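Local coordinates for protein aminotransferase class-III (Ochrobactrum anthropi, PDB 5GHG) that probably transfers amino groups between amine donors and carbonyl acceptors as a pyridoxal-phosphate-dependent omega-transaminase, at residues V60-S65 with L339-E344; S103-P108 with A298-E303; R363-H368 with T438-L443; K127-R132 with I219-G224. The protein carries 1 engineered substitution. All coordinates share one frame; numbering follows the deposited sequence.

Contact 1 (V60-S65 with L339-E344); sequences VGVGFS and LAIIEE
The backbones of loop 60-65 and helix 339-344 come closest where the CA atoms of Val62 and Ile342 lie 7.4 Å apart, at the corner of a type I beta turn running from Val60 to Gly63. In this class-III aminotransferase the pair is a piece of loop-on-helix packing: the loop joins helices 55-58 and 67-77, and the helix segment is the C-terminal end of helix 329-344. The turn is closed by the bond from Gly63 N to Val60 O (3.2 Å), and Val62, at its third position, points its side chain toward the helix. Across the gap everything is apolar, and Val62 does the work with one methyl branch. Its CG1 stands beside the backbone N and anti to the carbonyl carbon (chi1 -61°), and from there it enters between two successive isoleucines. Ile341 presents its CG2 branch, which lies anti to that residue's own backbone N, and the side chains of Val62 and Ile341 cross at roughly a right angle. Ile342 meets the same methyl with the CG1 carbon of its longer arm. All three side chains are buried. Leu69 of helix 67-77 touches both Val62 and Ile341, and Leu347 of the next helix touches Val62 and Ile342; both extend the apolar cluster. Tyr293 and Ser291 hold the turn itself through Gly63 O and Val62 N. The two carbon-carbon approaches are nearly equal, Val62 CG1 lying 4.0 Å from Ile341 CG2 and 4.2 Å from Ile342 CG1.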
loop_
_atom_site.group_PDB
_atom_site.type_symbol
_atom_site.label_atom_id
_atom_site.label_comp_id
_atom_site.label_asym_id
_atom_site.label_seq_id
_atom_site.Cartn_x
_atom_site.Cartn_y
_atom_site.Cartn_z
ATOM N N VAL B 60 8.527 -15.490 -1.168
ATOM C CA VAL B 60 9.413 -15.634 -2.342
ATOM C C VAL B 60 9.357 -17.096 -2.760
ATOM O O VAL B 60 10.283 -17.888 -2.550
ATOM C CB VAL B 60 10.838 -15.126 -2.054
ATOM C CG1 VAL B 60 11.707 -15.186 -3.312
ATOM C CG2 VAL B 60 10.741 -13.678 -1.544
ATOM N N GLY B 61 8.255 -17.451 -3.411
ATOM C CA GLY B 61 7.982 -18.844 -3.720
ATOM C C GLY B 61 8.990 -19.487 -4.658
ATOM O O GLY B 61 9.381 -20.639 -4.449
ATOM N N VAL B 62 9.430 -18.767 -5.701
ATOM C CA VAL B 62 10.339 -19.357 -6.688
ATOM C C VAL B 62 11.801 -19.156 -6.336
ATOM O O VAL B 62 12.698 -19.429 -7.150
ATOM C CB VAL B 62 10.063 -18.830 -8.117
ATOM C CG1 VAL B 62 8.638 -19.194 -8.559
ATOM C CG2 VAL B 62 10.295 -17.352 -8.201
ATOM N N GLY B 63 12.079 -18.671 -5.127
ATOM C CA GLY B 63 13.453 -18.444 -4.734
ATOM C C GLY B 63 13.945 -17.069 -5.169
ATOM O O GLY B 63 13.241 -16.295 -5.814
ATOM N N PHE B 64 15.201 -16.780 -4.835
ATOM C CA PHE B 64 15.728 -15.428 -4.912
ATOM C C PHE B 64 16.588 -15.177 -6.149
ATOM O O PHE B 64 17.245 -14.135 -6.223
ATOM C CB PHE B 64 16.553 -15.113 -3.643
ATOM C CG PHE B 64 15.727 -14.987 -2.400
ATOM C CD1 PHE B 64 15.399 -16.099 -1.650
ATOM C CD2 PHE B 64 15.238 -13.738 -1.998
ATOM C CE1 PHE B 64 14.607 -15.999 -0.505
ATOM C CE2 PHE B 64 14.457 -13.618 -0.848
ATOM C CZ PHE B 64 14.137 -14.741 -0.103
ATOM N N SER B 65 16.614 -16.096 -7.111
ATOM C CA SER B 65 17.426 -15.870 -8.308
ATOM C C SER B 65 16.725 -16.491 -9.508
ATOM O O SER B 65 17.163 -17.492 -10.091
ATOM C CB SER B 65 18.839 -16.445 -8.130
ATOM O OG SER B 65 18.762 -17.847 -7.974
ATOM N N LEU B 339 3.367 -17.234 -12.140
ATOM C CA LEU B 339 2.386 -18.322 -12.114
ATOM C C LEU B 339 2.729 -19.389 -13.143
ATOM O O LEU B 339 2.587 -20.592 -12.879
ATOM C CB LEU B 339 0.987 -17.772 -12.339
ATOM C CG LEU B 339 0.524 -16.812 -11.239
ATOM C CD1 LEU B 339 -0.853 -16.270 -11.536
ATOM C CD2 LEU B 339 0.575 -17.475 -9.879
ATOM N N ALA B 340 3.208 -18.962 -14.308
ATOM C CA ALA B 340 3.635 -19.900 -15.346
ATOM C C ALA B 340 4.783 -20.781 -14.871
ATOM O O ALA B 340 4.805 -21.980 -15.153
ATOM C CB ALA B 340 4.024 -19.151 -16.618
ATOM N N ILE B 341 5.737 -20.205 -14.133
ATOM C CA ILE B 341 6.856 -20.987 -13.612
ATOM C C ILE B 341 6.353 -22.017 -12.617
ATOM O O ILE B 341 6.723 -23.195 -12.683
ATOM C CB ILE B 341 7.928 -20.063 -12.982
ATOM C CG1 ILE B 341 8.619 -19.239 -14.078
ATOM C CG2 ILE B 341 8.969 -20.882 -12.219
ATOM C CD1 ILE B 341 9.456 -18.066 -13.536
ATOM N N ILE B 342 5.500 -21.587 -11.682
ATOM C CA ILE B 342 4.906 -22.493 -10.698
ATOM C C ILE B 342 4.210 -23.658 -11.391
ATOM O O ILE B 342 4.348 -24.815 -10.979
ATOM C CB ILE B 342 3.945 -21.708 -9.776
ATOM C CG1 ILE B 342 4.764 -20.793 -8.844
ATOM C CG2 ILE B 342 3.056 -22.626 -8.966
ATOM C CD1 ILE B 342 3.917 -19.900 -7.951
ATOM N N GLU B 343 3.477 -23.357 -12.471
ATOM C CA GLU B 343 2.792 -24.365 -13.277
ATOM C C GLU B 343 3.776 -25.278 -14.001
ATOM O O GLU B 343 3.698 -26.511 -13.893
ATOM C CB GLU B 343 1.923 -23.683 -14.329
ATOM C CG GLU B 343 0.457 -23.655 -14.054
ATOM C CD GLU B 343 -0.256 -22.725 -15.032
ATOM O OE1 GLU B 343 0.153 -22.705 -16.233
ATOM O OE2 GLU B 343 -1.191 -22.007 -14.593
ATOM N N GLU B 344 4.661 -24.684 -14.798
ATOM C CA GLU B 344 5.556 -25.456 -15.642
ATOM C C GLU B 344 6.447 -26.369 -14.819
ATOM O O GLU B 344 6.705 -27.509 -15.209
ATOM C CB GLU B 344 6.422 -24.536 -16.489
ATOM C CG GLU B 344 5.668 -23.736 -17.534
ATOM C CD GLU B 344 6.573 -22.687 -18.198
ATOM O OE1 GLU B 344 6.031 -21.706 -18.757
ATOM O OE2 GLU B 344 7.827 -22.855 -18.153
#

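Contact 2 (S103-P108 with A298-E303); sequences SMAPVP and AFLINE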
loop_
_atom_site.group_PDB
_atom_site.type_symbol
_atom_site.label_atom_id
_atom_site.label_comp_id
_atom_site.label_asym_id
_atom_site.label_seq_id
_atom_site.Cartn_x
_atom_site.Cartn_y
_atom_site.Cartn_z
ATOM N N SER B 103 -9.737 -18.208 -13.515
ATOM C CA SER B 103 -9.731 -19.596 -13.976
ATOM C C SER B 103 -9.097 -20.539 -12.964
ATOM O O SER B 103 -9.414 -21.727 -12.954
ATOM C CB SER B 103 -9.012 -19.703 -15.330
ATOM O OG SER B 103 -7.609 -19.663 -15.160
ATOM N N MET B 104 -8.203 -20.044 -12.114
ATOM C CA MET B 104 -7.537 -20.876 -11.116
ATOM C C MET B 104 -8.304 -20.998 -9.807
ATOM O O MET B 104 -7.872 -21.744 -8.926
ATOM C CB MET B 104 -6.151 -20.301 -10.761
ATOM C CG MET B 104 -5.097 -20.313 -11.845
ATOM S SD MET B 104 -3.691 -19.284 -11.244
ATOM C CE MET B 104 -2.969 -20.349 -10.022
ATOM N N ALA B 105 -9.379 -20.247 -9.627
ATOM C CA ALA B 105 -9.968 -20.118 -8.306
ATOM C C ALA B 105 -10.455 -21.480 -7.800
ATOM O O ALA B 105 -10.983 -22.283 -8.574
ATOM C CB ALA B 105 -11.122 -19.113 -8.314
ATOM N N PRO B 106 -10.319 -21.745 -6.502
ATOM C CA PRO B 106 -10.780 -23.034 -5.962
ATOM C C PRO B 106 -12.299 -23.179 -5.929
ATOM O O PRO B 106 -12.784 -24.294 -5.755
ATOM C CB PRO B 106 -10.195 -23.032 -4.545
ATOM C CG PRO B 106 -10.208 -21.565 -4.180
ATOM C CD PRO B 106 -9.784 -20.866 -5.451
ATOM N N VAL B 107 -13.039 -22.081 -6.020
ATOM C CA VAL B 107 -14.492 -22.082 -6.168
ATOM C C VAL B 107 -14.835 -21.123 -7.307
ATOM O O VAL B 107 -14.009 -20.292 -7.699
ATOM C CB VAL B 107 -15.218 -21.668 -4.872
ATOM C CG1 VAL B 107 -15.024 -22.704 -3.788
ATOM C CG2 VAL B 107 -14.743 -20.295 -4.400
ATOM N N PRO B 108 -16.042 -21.226 -7.867
ATOM C CA PRO B 108 -16.434 -20.300 -8.924
ATOM C C PRO B 108 -16.290 -18.838 -8.472
ATOM O O PRO B 108 -16.763 -18.450 -7.404
ATOM C CB PRO B 108 -17.912 -20.661 -9.178
ATOM C CG PRO B 108 -17.992 -22.113 -8.806
ATOM C CD PRO B 108 -17.078 -22.245 -7.602
ATOM N N ALA B 298 -4.324 -9.032 -5.190
ATOM C CA ALA B 298 -5.574 -9.195 -5.920
ATOM C C ALA B 298 -6.604 -9.760 -4.969
ATOM O O ALA B 298 -6.259 -10.466 -4.013
ATOM C CB ALA B 298 -5.418 -10.128 -7.127
ATOM N N PHE B 299 -7.867 -9.463 -5.236
ATOM C CA PHE B 299 -8.922 -10.259 -4.625
ATOM C C PHE B 299 -9.938 -10.649 -5.693
ATOM O O PHE B 299 -10.123 -9.945 -6.694
ATOM C CB PHE B 299 -9.567 -9.558 -3.432
ATOM C CG PHE B 299 -10.237 -8.242 -3.752
ATOM C CD1 PHE B 299 -9.528 -7.048 -3.687
ATOM C CD2 PHE B 299 -11.603 -8.198 -4.057
ATOM C CE1 PHE B 299 -10.154 -5.838 -3.940
ATOM C CE2 PHE B 299 -12.233 -6.994 -4.332
ATOM C CZ PHE B 299 -11.516 -5.811 -4.274
ATOM N N LEU B 300 -10.546 -11.810 -5.492
ATOM C CA LEU B 300 -11.593 -12.330 -6.358
ATOM C C LEU B 300 -12.917 -12.275 -5.610
ATOM O O LEU B 300 -12.959 -12.500 -4.389
ATOM C CB LEU B 300 -11.298 -13.776 -6.742
ATOM C CG LEU B 300 -10.096 -13.995 -7.673
ATOM C CD1 LEU B 300 -9.630 -15.432 -7.576
ATOM C CD2 LEU B 300 -10.548 -13.700 -9.079
ATOM N N ILE B 301 -14.000 -12.007 -6.339
ATOM C CA ILE B 301 -15.330 -12.076 -5.749
ATOM C C ILE B 301 -16.221 -12.948 -6.615
ATOM O O ILE B 301 -16.064 -13.006 -7.844
ATOM C CB ILE B 301 -15.962 -10.676 -5.558
ATOM C CG1 ILE B 301 -16.219 -10.027 -6.902
ATOM C CG2 ILE B 301 -15.053 -9.783 -4.710
ATOM C CD1 ILE B 301 -16.956 -8.711 -6.787
ATOM N N ASN B 302 -17.174 -13.623 -5.975
ATOM C CA ASN B 302 -18.057 -14.495 -6.736
ATOM C C ASN B 302 -19.272 -13.709 -7.227
ATOM O O ASN B 302 -19.386 -12.487 -7.025
ATOM C CB ASN B 302 -18.424 -15.727 -5.927
ATOM C CG ASN B 302 -19.262 -15.419 -4.703
ATOM O OD1 ASN B 302 -19.703 -14.296 -4.499
ATOM N ND2 ASN B 302 -19.504 -16.430 -3.895
ATOM N N GLU B 303 -20.181 -14.401 -7.916
ATOM C CA GLU B 303 -21.327 -13.717 -8.500
ATOM C C GLU B 303 -22.287 -13.214 -7.413
ATOM O O GLU B 303 -22.863 -12.134 -7.545
ATOM C CB GLU B 303 -22.050 -14.648 -9.478
ATOM C CG GLU B 303 -23.179 -13.971 -10.257
ATOM C CD GLU B 303 -22.686 -12.849 -11.164
ATOM O OE1 GLU B 303 -23.469 -11.917 -11.416
ATOM O OE2 GLU B 303 -21.506 -12.884 -11.626
HETATM O O HOH W 1 -19.222 -16.710 -9.019
HETATM O O HOH W 2 -18.484 -19.142 -5.484
#
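Leu300 reaches Ala105 because its CG stands anti to its carbonyl carbon (chi1 -69°) and the chain then continues extended to CD1 (chi2 160°); further along, the backbone turns Asn302 CB toward the loop, and chi1 of 66° places only the amide, between backbone N and carbonyl carbon. Leu300 belongs to strand 297-301, the one antiparallel strand in the seven-stranded mixed sheet of the large domain, whose strand order is that of fold type I pyridoxal-phosphate enzymes. Segment 103-108 is the exit from helix 93-104, passing over one side of that strand on its way to the edge strand 111-115. The apolar part is a single methyl-to-methyl approach, Ala105 CB to Leu300 CD1 at 4.0 Å. The second touch is polar against carbon: Pro108 O rests 3.5 Å from Asn302 CB. That carbonyl is served by water instead of by a direct bond to the strand. One water gives it a weak bond and accepts a hydrogen bond from Glu303 N at 2.7 Å, so the first amide of helix 303-306 is linked to the loop. Asn302 is the N-cap of this helix: its OD1 accepts from Val305 N, and its ND2 is bonded to Asp281. The second water links the Asn302 amide to the loop more loosely. It donates to Pro108 O at 2.7 Å and accepts a weak hydrogen bond from Asn302 ND2 at 3.3 Å.

Contact 3 (R363-H368 with T438-L443); sequences RELQDH and TMVSAL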
loop_
_atom_site.group_PDB
_atom_site.type_symbol
_atom_site.label_atom_id
_atom_site.label_comp_id
_atom_site.label_asym_id
_atom_site.label_seq_id
_atom_site.Cartn_x
_atom_site.Cartn_y
_atom_site.Cartn_z
ATOM N N ARG B 363 8.403 -33.053 13.310
ATOM C CA ARG B 363 7.714 -33.732 14.398
ATOM C C ARG B 363 8.608 -34.735 15.129
ATOM O O ARG B 363 8.298 -35.115 16.258
ATOM C CB ARG B 363 6.439 -34.390 13.867
ATOM C CG ARG B 363 5.312 -33.341 13.752
ATOM C CD ARG B 363 4.115 -33.848 12.998
ATOM N NE ARG B 363 3.063 -32.837 12.924
ATOM C CZ ARG B 363 3.102 -31.784 12.120
ATOM N NH1 ARG B 363 4.162 -31.611 11.338
ATOM N NH2 ARG B 363 2.085 -30.922 12.077
ATOM N N GLU B 364 9.722 -35.137 14.529
ATOM C CA GLU B 364 10.688 -35.957 15.248
ATOM C C GLU B 364 11.311 -35.216 16.425
ATOM O O GLU B 364 11.932 -35.857 17.275
ATOM C CB GLU B 364 11.789 -36.448 14.292
ATOM C CG GLU B 364 11.266 -37.364 13.201
ATOM C CD GLU B 364 12.289 -37.653 12.104
ATOM O OE1 GLU B 364 13.421 -37.142 12.175
ATOM O OE2 GLU B 364 11.953 -38.397 11.153
ATOM N N LEU B 365 11.153 -33.893 16.500
ATOM C CA LEU B 365 11.664 -33.110 17.607
ATOM C C LEU B 365 10.628 -32.860 18.699
ATOM O O LEU B 365 10.927 -32.151 19.649
ATOM C CB LEU B 365 12.187 -31.752 17.105
ATOM C CG LEU B 365 13.097 -31.783 15.891
ATOM C CD1 LEU B 365 13.542 -30.365 15.586
ATOM C CD2 LEU B 365 14.280 -32.719 16.094
ATOM N N GLN B 366 9.422 -33.420 18.562
ATOM C CA GLN B 366 8.354 -33.160 19.518
ATOM C C GLN B 366 8.756 -33.511 20.945
ATOM O O GLN B 366 8.268 -32.894 21.892
ATOM C CB GLN B 366 7.104 -33.972 19.147
ATOM C CG GLN B 366 6.308 -33.329 18.046
ATOM C CD GLN B 366 5.161 -34.200 17.595
ATOM O OE1 GLN B 366 5.293 -35.429 17.489
ATOM N NE2 GLN B 366 4.027 -33.566 17.325
ATOM N N ASP B 367 9.601 -34.525 21.114
ATOM C CA ASP B 367 10.032 -34.949 22.433
ATOM C C ASP B 367 11.222 -34.152 22.961
ATOM O O ASP B 367 11.670 -34.413 24.078
ATOM C CB ASP B 367 10.365 -36.442 22.417
ATOM C CG ASP B 367 11.430 -36.794 21.374
ATOM O OD1 ASP B 367 11.734 -35.936 20.489
ATOM O OD2 ASP B 367 11.951 -37.934 21.428
ATOM N N HIS B 368 11.749 -33.198 22.195
ATOM C CA HIS B 368 12.829 -32.375 22.718
ATOM C C HIS B 368 12.357 -31.622 23.960
ATOM O O HIS B 368 11.222 -31.135 24.002
ATOM C CB HIS B 368 13.324 -31.376 21.658
ATOM C CG HIS B 368 14.638 -30.747 21.997
ATOM N ND1 HIS B 368 14.751 -29.695 22.877
ATOM C CD2 HIS B 368 15.905 -31.052 21.608
ATOM C CE1 HIS B 368 16.022 -29.356 23.002
ATOM N NE2 HIS B 368 16.744 -30.167 22.242
ATOM N N THR B 438 18.881 -30.290 5.853
ATOM C CA THR B 438 19.843 -29.357 6.425
ATOM C C THR B 438 19.168 -28.356 7.365
ATOM O O THR B 438 19.669 -28.081 8.454
ATOM C CB THR B 438 20.567 -28.613 5.290
ATOM O OG1 THR B 438 21.255 -29.576 4.499
ATOM C CG2 THR B 438 21.565 -27.612 5.828
ATOM N N MET B 439 18.018 -27.817 6.961
ATOM C CA MET B 439 17.313 -26.822 7.769
ATOM C C MET B 439 16.866 -27.405 9.114
ATOM O O MET B 439 17.061 -26.793 10.169
ATOM C CB MET B 439 16.120 -26.284 6.965
ATOM C CG MET B 439 15.251 -25.238 7.636
ATOM S SD MET B 439 13.818 -24.923 6.539
ATOM C CE MET B 439 14.633 -25.040 4.983
ATOM N N VAL B 440 16.270 -28.596 9.091
ATOM C CA VAL B 440 15.756 -29.178 10.326
ATOM C C VAL B 440 16.901 -29.640 11.229
ATOM O O VAL B 440 16.813 -29.536 12.453
ATOM C CB VAL B 440 14.771 -30.312 10.034
ATOM C CG1 VAL B 440 14.376 -31.006 11.329
ATOM C CG2 VAL B 440 13.521 -29.761 9.321
ATOM N N SER B 441 17.987 -30.150 10.646
ATOM C CA SER B 441 19.145 -30.484 11.465
ATOM C C SER B 441 19.723 -29.244 12.150
ATOM O O SER B 441 20.225 -29.338 13.277
ATOM C CB SER B 441 20.221 -31.182 10.633
ATOM O OG SER B 441 19.737 -32.407 10.132
ATOM N N ALA B 442 19.663 -28.086 11.504
ATOM C CA ALA B 442 20.126 -26.865 12.162
ATOM C C ALA B 442 19.216 -26.491 13.335
ATOM O O ALA B 442 19.685 -25.992 14.369
ATOM C CB ALA B 442 20.206 -25.709 11.172
ATOM N N LEU B 443 17.912 -26.708 13.185
ATOM C CA LEU B 443 17.011 -26.466 14.296
ATOM C C LEU B 443 17.293 -27.421 15.453
ATOM O O LEU B 443 17.338 -27.007 16.611
ATOM C CB LEU B 443 15.563 -26.581 13.847
ATOM C CG LEU B 443 14.526 -26.477 14.962
ATOM C CD1 LEU B 443 14.600 -25.109 15.662
ATOM C CD2 LEU B 443 13.141 -26.761 14.417
#
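Leu365 and the two helix residues Val440 and Leu443 make an entirely apolar contact. Leu365 reaches in with its CD1 methyl, which lies 3.8 Å from Leu443 CD2 and 4.4 Å from Val440 CG1; it meets side chains one helical turn apart on the same face. Leu443 has its CG anti to the backbone N (chi1 174°), which lays the branch toward the loop, and its side chain crosses that of Leu365 obliquely. All three are buried, although the loop around Leu365 is largely at the surface.

Backbone hydrogen bonds shape the loop without joining it to the helix. Two successive type I turns overlap here, closed by Gln366 N to Arg363 O at 3.1 Å and by His368 N to Leu365 O at 2.9 Å, and Leu365 belongs to both.

A side-chain bond does reach the helix beyond the segment, from His368 NE2 to Asn448 OD1.

In plain loop-on-helix packing, the contact sets the connection between helix 347-363 and edge strand 371-377 of the second mixed sheet against C-terminal helix 433-455. Leu362 of helix 347-363 touches Val440 and Leu443, and Leu423 and Phe425 of strand 422-425, in the same sheet, lie against Leu443.

Contact 4 (K127-R132 with I219-G224); sequences KLIWYR and IAAFIG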
loop_
_atom_site.group_PDB
_atom_site.type_symbol
_atom_site.label_atom_id
_atom_site.label_comp_id
_atom_site.label_asym_id
_atom_site.label_seq_id
_atom_site.Cartn_x
_atom_site.Cartn_y
_atom_site.Cartn_z
ATOM N N LYS B 127 -14.379 -1.940 2.156
ATOM C CA LYS B 127 -15.081 -0.825 1.534
ATOM C C LYS B 127 -16.152 -1.330 0.562
ATOM O O LYS B 127 -17.278 -0.808 0.534
ATOM C CB LYS B 127 -14.077 0.069 0.791
ATOM C CG LYS B 127 -14.506 1.494 0.636
ATOM C CD LYS B 127 -13.334 2.411 0.299
ATOM C CE LYS B 127 -13.000 2.387 -1.137
ATOM N NZ LYS B 127 -12.160 3.565 -1.496
ATOM N N LEU B 128 -15.806 -2.320 -0.245
ATOM C CA LEU B 128 -16.747 -2.880 -1.201
ATOM C C LEU B 128 -17.946 -3.503 -0.481
ATOM O O LEU B 128 -19.086 -3.343 -0.913
ATOM C CB LEU B 128 -16.044 -3.914 -2.078
ATOM C CG LEU B 128 -16.814 -4.711 -3.129
ATOM C CD1 LEU B 128 -15.816 -5.338 -4.092
ATOM C CD2 LEU B 128 -17.695 -5.804 -2.474
ATOM N N ILE B 129 -17.696 -4.177 0.636
ATOM C CA ILE B 129 -18.776 -4.798 1.403
ATOM C C ILE B 129 -19.730 -3.743 1.953
ATOM O O ILE B 129 -20.958 -3.910 1.898
ATOM C CB ILE B 129 -18.185 -5.681 2.515
ATOM C CG1 ILE B 129 -17.596 -6.945 1.892
ATOM C CG2 ILE B 129 -19.254 -6.050 3.565
ATOM C CD1 ILE B 129 -16.813 -7.764 2.864
ATOM N N TRP B 130 -19.196 -2.632 2.485
ATOM C CA TRP B 130 -20.063 -1.569 2.979
ATOM C C TRP B 130 -20.877 -0.940 1.839
ATOM O O TRP B 130 -22.082 -0.683 1.978
ATOM C CB TRP B 130 -19.253 -0.490 3.690
ATOM C CG TRP B 130 -18.632 -0.913 4.942
ATOM C CD1 TRP B 130 -18.879 -2.058 5.636
ATOM C CD2 TRP B 130 -17.642 -0.196 5.692
ATOM N NE1 TRP B 130 -18.108 -2.101 6.767
ATOM C CE2 TRP B 130 -17.339 -0.971 6.829
ATOM C CE3 TRP B 130 -16.993 1.027 5.509
ATOM C CZ2 TRP B 130 -16.396 -0.571 7.781
ATOM C CZ3 TRP B 130 -16.057 1.437 6.464
ATOM C CH2 TRP B 130 -15.767 0.634 7.580
ATOM N N TYR B 131 -20.215 -0.657 0.728
ATOM C CA TYR B 131 -20.891 -0.147 -0.450
ATOM C C TYR B 131 -22.004 -1.096 -0.889
ATOM O O TYR B 131 -23.126 -0.671 -1.167
ATOM C CB TYR B 131 -19.859 0.038 -1.579
ATOM C CG TYR B 131 -20.429 0.589 -2.841
ATOM C CD1 TYR B 131 -20.483 1.957 -3.068
ATOM C CD2 TYR B 131 -20.928 -0.266 -3.825
ATOM C CE1 TYR B 131 -20.992 2.459 -4.251
ATOM C CE2 TYR B 131 -21.460 0.222 -4.988
ATOM C CZ TYR B 131 -21.488 1.585 -5.202
ATOM O OH TYR B 131 -22.027 2.069 -6.372
ATOM N N ARG B 132 -21.705 -2.392 -0.897
ATOM C CA ARG B 132 -22.650 -3.401 -1.340
ATOM C C ARG B 132 -23.875 -3.482 -0.413
ATOM O O ARG B 132 -25.007 -3.586 -0.884
ATOM C CB ARG B 132 -21.936 -4.753 -1.412
ATOM C CG ARG B 132 -22.797 -5.921 -1.830
ATOM C CD ARG B 132 -22.006 -7.226 -1.844
ATOM N NE ARG B 132 -22.839 -8.370 -2.183
ATOM C CZ ARG B 132 -23.577 -9.052 -1.315
ATOM N NH1 ARG B 132 -23.596 -8.720 -0.031
ATOM N NH2 ARG B 132 -24.300 -10.075 -1.730
ATOM N N ILE B 219 -24.204 -8.192 10.751
ATOM C CA ILE B 219 -22.925 -8.839 10.434
ATOM C C ILE B 219 -22.837 -9.010 8.923
ATOM O O ILE B 219 -23.640 -9.732 8.330
ATOM C CB ILE B 219 -22.782 -10.206 11.133
ATOM C CG1 ILE B 219 -22.979 -10.096 12.655
ATOM C CG2 ILE B 219 -21.426 -10.872 10.768
ATOM C CD1 ILE B 219 -22.035 -9.125 13.360
ATOM N N ALA B 220 -21.841 -8.381 8.301
ATOM C CA ALA B 220 -21.689 -8.479 6.854
ATOM C C ALA B 220 -20.790 -9.642 6.430
ATOM O O ALA B 220 -21.090 -10.321 5.453
ATOM C CB ALA B 220 -21.144 -7.178 6.279
ATOM N N ALA B 221 -19.703 -9.885 7.151
ATOM C CA ALA B 221 -18.708 -10.843 6.680
ATOM C C ALA B 221 -17.870 -11.355 7.833
ATOM O O ALA B 221 -17.759 -10.718 8.879
ATOM C CB ALA B 221 -17.781 -10.237 5.618
ATOM N N PHE B 222 -17.259 -12.510 7.587
ATOM C CA PHE B 222 -16.283 -13.133 8.461
ATOM C C PHE B 222 -14.999 -13.303 7.644
ATOM O O PHE B 222 -15.049 -13.755 6.502
ATOM C CB PHE B 222 -16.823 -14.472 8.940
ATOM C CG PHE B 222 -15.902 -15.256 9.825
ATOM C CD1 PHE B 222 -14.976 -16.131 9.277
ATOM C CD2 PHE B 222 -16.023 -15.192 11.196
ATOM C CE1 PHE B 222 -14.158 -16.897 10.098
ATOM C CE2 PHE B 222 -15.212 -15.947 12.026
ATOM C CZ PHE B 222 -14.272 -16.800 11.477
ATOM N N ILE B 223 -13.859 -12.912 8.206
ATOM C CA ILE B 223 -12.597 -13.044 7.493
ATOM C C ILE B 223 -11.670 -13.988 8.257
ATOM O O ILE B 223 -11.543 -13.893 9.481
ATOM C CB ILE B 223 -11.889 -11.696 7.238
ATOM C CG1 ILE B 223 -10.614 -11.947 6.431
ATOM C CG2 ILE B 223 -11.558 -10.989 8.555
ATOM C CD1 ILE B 223 -10.006 -10.695 5.787
ATOM N N GLY B 224 -11.031 -14.895 7.521
ATOM C CA GLY B 224 -10.025 -15.748 8.107
ATOM C C GLY B 224 -8.978 -16.248 7.120
ATOM O O GLY B 224 -9.277 -16.527 5.954
#
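Ile129 carries the contact between helix segment 127-132 and strand 219-224, resting on the methyls of Ala220 and Ala221. The segment begins with Lys127, which is turned to the second subunit: its NZ is bonded to Val154 O there, and its ammonium group lies on the ring of Phe171 of that subunit in a cation-pi contact. Leu128 follows and is directed to another side of the helix. Ile129 then faces the sheet. It splits its two branches between the alanines: CG2, anti to the backbone N, meets Ala220 CB, while CG1 lies beside that N (chi1 -73°) and sends CD1 on to Ala221 CB at 3.8 Å. The first of these is tight for two methyls, with Ile129 CG2 only 3.5 Å from Ala220 CB. That two neighbouring strand residues both point to the helix reflects an irregularity in the strand, since Ala220 has a helix-like psi of -40° where alternation would otherwise turn one of them over. The small alanine side chains are consistent with the close approach, the CA atoms of Ile129 and Ala220 being 7.2 Å apart. This is helix-on-sheet packing within the large domain of a fold type I enzyme, and both elements lead to the cofactor: Asn122, earlier on helix 118-135, and Glu225, just past the strand, line the PMP pocket. Trp130 starts away from the strand, but its indole swings back, with NE1 bonded to Lys142 O, and Arg132, whose CB points toward the strand, has its guanidinium NE and NH2 bonded to the backbone carbonyls of Val305 and Arg304.

In the fold
From the N terminus, residues 60-65 open the widest loop, which contact 1 closes by tying them to helix 329-344. Within it, contact 2 brings 103-108 to 298-303, and within that again contact 4 brings 127-132 to 219-224, so the three are nested without crossing. Contact 3 follows in series, tying the 363-368 connection to C-terminal helix 433-455. Contacts 2 and 4 reach the same seven-stranded sheet and touch through Phe299 and Leu128; contacts 1 and 2 touch through Leu339 and Met104. Contact 3 stands apart, its centre about 42 Å from that of contact 4, across the centre of the chain. Contacts 1 and 4 both border the second subunit.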